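Local coordinates for phosphate-binding protein (Unidentified prokaryotic organism, PDB 3W9V) that binds phosphate as a secreted member of the PstS family of phosphate-transport proteins and associates with human PON1, at residues T311-G314 with Q315-F319. The protein carries 1 engineered substitution. Sequence-based numbering, arbitrary orientation.
Sequences TQTG and QVRDF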
ATOM      1  N   THR A 311      -6.695  28.768  -6.512  1.00 10.53           N
ATOM      2  CA  THR A 311      -6.713  27.931  -7.704  1.00  9.88           C
ATOM      3  C   THR A 311      -6.295  26.495  -7.364  1.00  9.25           C
ATOM      4  O   THR A 311      -6.945  25.530  -7.789  1.00  9.44           O
ATOM      5  CB  THR A 311      -5.827  28.515  -8.816  1.00 11.38           C
ATOM      6  OG1 THR A 311      -6.370  29.774  -9.235  1.00 14.28           O
ATOM      7  CG2 THR A 311      -5.764  27.579 -10.008  1.00 13.88           C
ATOM      8  N   GLN A 312      -5.224  26.356  -6.586  1.00  9.04           N
ATOM      9  CA  GLN A 312      -4.805  25.035  -6.127  1.00  8.00           C
ATOM     10  C   GLN A 312      -5.901  24.359  -5.308  1.00  7.53           C
ATOM     11  O   GLN A 312      -6.141  23.163  -5.460  1.00  8.12           O
ATOM     12  CB  GLN A 312      -3.503  25.108  -5.327  1.00  8.94           C
ATOM     13  CG  GLN A 312      -2.280  25.437  -6.176  1.00  9.07           C
ATOM     14  CD  GLN A 312      -0.993  25.420  -5.374  1.00  9.72           C
ATOM     15  OE1 GLN A 312      -1.007  25.565  -4.155  1.00 11.76           O
ATOM     16  NE2 GLN A 312       0.130  25.239  -6.058  1.00 11.84           N
ATOM     17  N   THR A 313      -6.574  25.118  -4.451  1.00  8.31           N
ATOM     18  CA  THR A 313      -7.669  24.563  -3.658  1.00  8.33           C
ATOM     19  C   THR A 313      -8.743  23.946  -4.553  1.00  8.32           C
ATOM     20  O   THR A 313      -9.183  22.810  -4.337  1.00  8.11           O
ATOM     21  CB  THR A 313      -8.310  25.642  -2.777  1.00  9.52           C
ATOM     22  OG1 THR A 313      -7.341  26.120  -1.836  1.00  9.26           O
ATOM     23  CG2 THR A 313      -9.516  25.087  -2.031  1.00 10.36           C
ATOM     24  N   GLY A 314      -9.162  24.694  -5.564  1.00  8.61           N
ATOM     25  CA  GLY A 314     -10.163  24.203  -6.491  1.00  8.85           C
ATOM     26  C   GLY A 314      -9.687  22.988  -7.263  1.00  7.51           C
ATOM     27  O   GLY A 314     -10.461  22.066  -7.512  1.00  8.32           O
ATOM     28  N   GLN A 315      -8.416  22.978  -7.650  1.00  7.81           N
ATOM     29  CA  GLN A 315      -7.859  21.848  -8.385  1.00  7.42           C
ATOM     30  C   GLN A 315      -7.774  20.578  -7.533  1.00  7.15           C
ATOM     31  O   GLN A 315      -8.008  19.475  -8.031  1.00  7.15           O
ATOM     32  CB  GLN A 315      -6.499  22.213  -8.975  1.00  7.60           C
ATOM     33  CG  GLN A 315      -6.619  23.193 -10.132  1.00  8.68           C
ATOM     34  CD  GLN A 315      -5.286  23.724 -10.594  1.00  9.22           C
ATOM     35  OE1 GLN A 315      -4.345  23.830  -9.816  1.00 10.47           O
ATOM     36  NE2 GLN A 315      -5.202  24.080 -11.874  1.00 11.48           N
ATOM     37  N   VAL A 316      -7.448  20.730  -6.255  1.00  7.38           N
ATOM     38  CA  VAL A 316      -7.469  19.593  -5.344  1.00  6.19           C
ATOM     39  C   VAL A 316      -8.899  19.059  -5.212  1.00  6.31           C
ATOM     40  O   VAL A 316      -9.131  17.844  -5.263  1.00  6.83           O
ATOM     41  CB  VAL A 316      -6.884  19.966  -3.966  1.00  6.75           C
ATOM     42  CG1 VAL A 316      -7.156  18.866  -2.954  1.00  7.62           C
ATOM     43  CG2 VAL A 316      -5.391  20.217  -4.079  1.00  7.39           C
ATOM     44  N   ARG A 317      -9.863  19.958  -5.045  1.00  7.04           N
ATOM     45  CA  ARG A 317     -11.255  19.540  -4.966  1.00  7.32           C
ATOM     46  C   ARG A 317     -11.697  18.810  -6.236  1.00  6.83           C
ATOM     47  O   ARG A 317     -12.407  17.808  -6.152  1.00  7.64           O
ATOM     48  CB  ARG A 317     -12.167  20.727  -4.659  1.00  8.03           C
ATOM     49  CG  ARG A 317     -11.963  21.289  -3.252  1.00  8.55           C
ATOM     50  CD  ARG A 317     -12.861  22.490  -2.971  1.00  8.59           C
ATOM     51  NE  ARG A 317     -14.257  22.186  -3.248  1.00  9.63           N
ATOM     52  CZ  ARG A 317     -15.071  21.556  -2.404  1.00  8.46           C
ATOM     53  NH1 ARG A 317     -14.640  21.176  -1.209  1.00  8.47           N
ATOM     54  NH2 ARG A 317     -16.321  21.306  -2.766  1.00 10.82           N
ATOM     55  N   ASP A 318     -11.278  19.292  -7.402  1.00  7.36           N
ATOM     56  CA  ASP A 318     -11.632  18.620  -8.651  1.00  7.33           C
ATOM     57  C   ASP A 318     -11.048  17.209  -8.709  1.00  6.40           C
ATOM     58  O   ASP A 318     -11.696  16.277  -9.200  1.00  6.78           O
ATOM     59  CB  ASP A 318     -11.163  19.428  -9.862  1.00  8.00           C
ATOM     60  CG  ASP A 318     -11.963  20.707 -10.069  1.00  8.72           C
ATOM     61  OD1 ASP A 318     -13.043  20.865  -9.466  1.00 11.61           O
ATOM     62  OD2 ASP A 318     -11.499  21.567 -10.841  1.00 11.32           O
ATOM     63  N   PHE A 319      -9.833  17.046  -8.193  1.00  6.64           N
ATOM     64  CA  PHE A 319      -9.250  15.714  -8.126  1.00  6.56           C
ATOM     65  C   PHE A 319     -10.059  14.794  -7.209  1.00  6.59           C
ATOM     66  O   PHE A 319     -10.363  13.658  -7.581  1.00  6.69           O
ATOM     67  CB  PHE A 319      -7.787  15.744  -7.685  1.00  7.29           C
ATOM     68  CG  PHE A 319      -7.245  14.382  -7.374  1.00  6.56           C
ATOM     69  CD1 PHE A 319      -7.093  13.434  -8.375  1.00  7.56           C
ATOM     70  CD2 PHE A 319      -6.925  14.029  -6.077  1.00  8.18           C
ATOM     71  CE1 PHE A 319      -6.626  12.160  -8.090  1.00  7.37           C
ATOM     72  CE2 PHE A 319      -6.456  12.760  -5.786  1.00  9.63           C
ATOM     73  CZ  PHE A 319      -6.303  11.825  -6.792  1.00  8.61           C
TER
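Thr311 and Gln315, one turn apart on helix 310-323, lie side by side and point the same way, a compact example of i to i+4 pairing on an alpha-helix. The Thr311 methyl CG2 does the touching, 3.9 Å from the amide carbon CD of Gln315. It is brought there by a first torsion (chi1 -64°, measured to OG1) that sets CG2 anti to the backbone N and leaves OG1 beside that nitrogen. With CG anti to its own carbonyl carbon (chi1 -71°) and the chain extended beyond it, Gln315 runs back along the preceding turn, its CG 3.3 Å from Thr311 O, the same carbonyl that accepts Gln315 N at 2.9 Å.

The placement of the gamma carbon recurs at each following residue: Val316 CG2 to Gln312 O, Arg317 CG to Thr313 O and Asp318 CG to Gly314 O are all 3.3 Å. Val316 also packs on Phe303 of strand 296-304. Arg317 passes its aliphatic part by Thr313, whose CG2 lies 4.3 Å from Arg317 CD; a bend at chi3 (53°) then turns the guanidinium away, where NH1 bonds to Leu355 O and Ile363 O.

No polar bond joins side chains across the contact; they meet by van der Waals touch, with four i to i+4 backbone bonds fixing the spacing. The hydroxyl of Thr313 turns back on the carbonyl of Asn309, just ahead of the helix, whereas the guanidinium of Arg317 ties it to carbonyls farther along the chain.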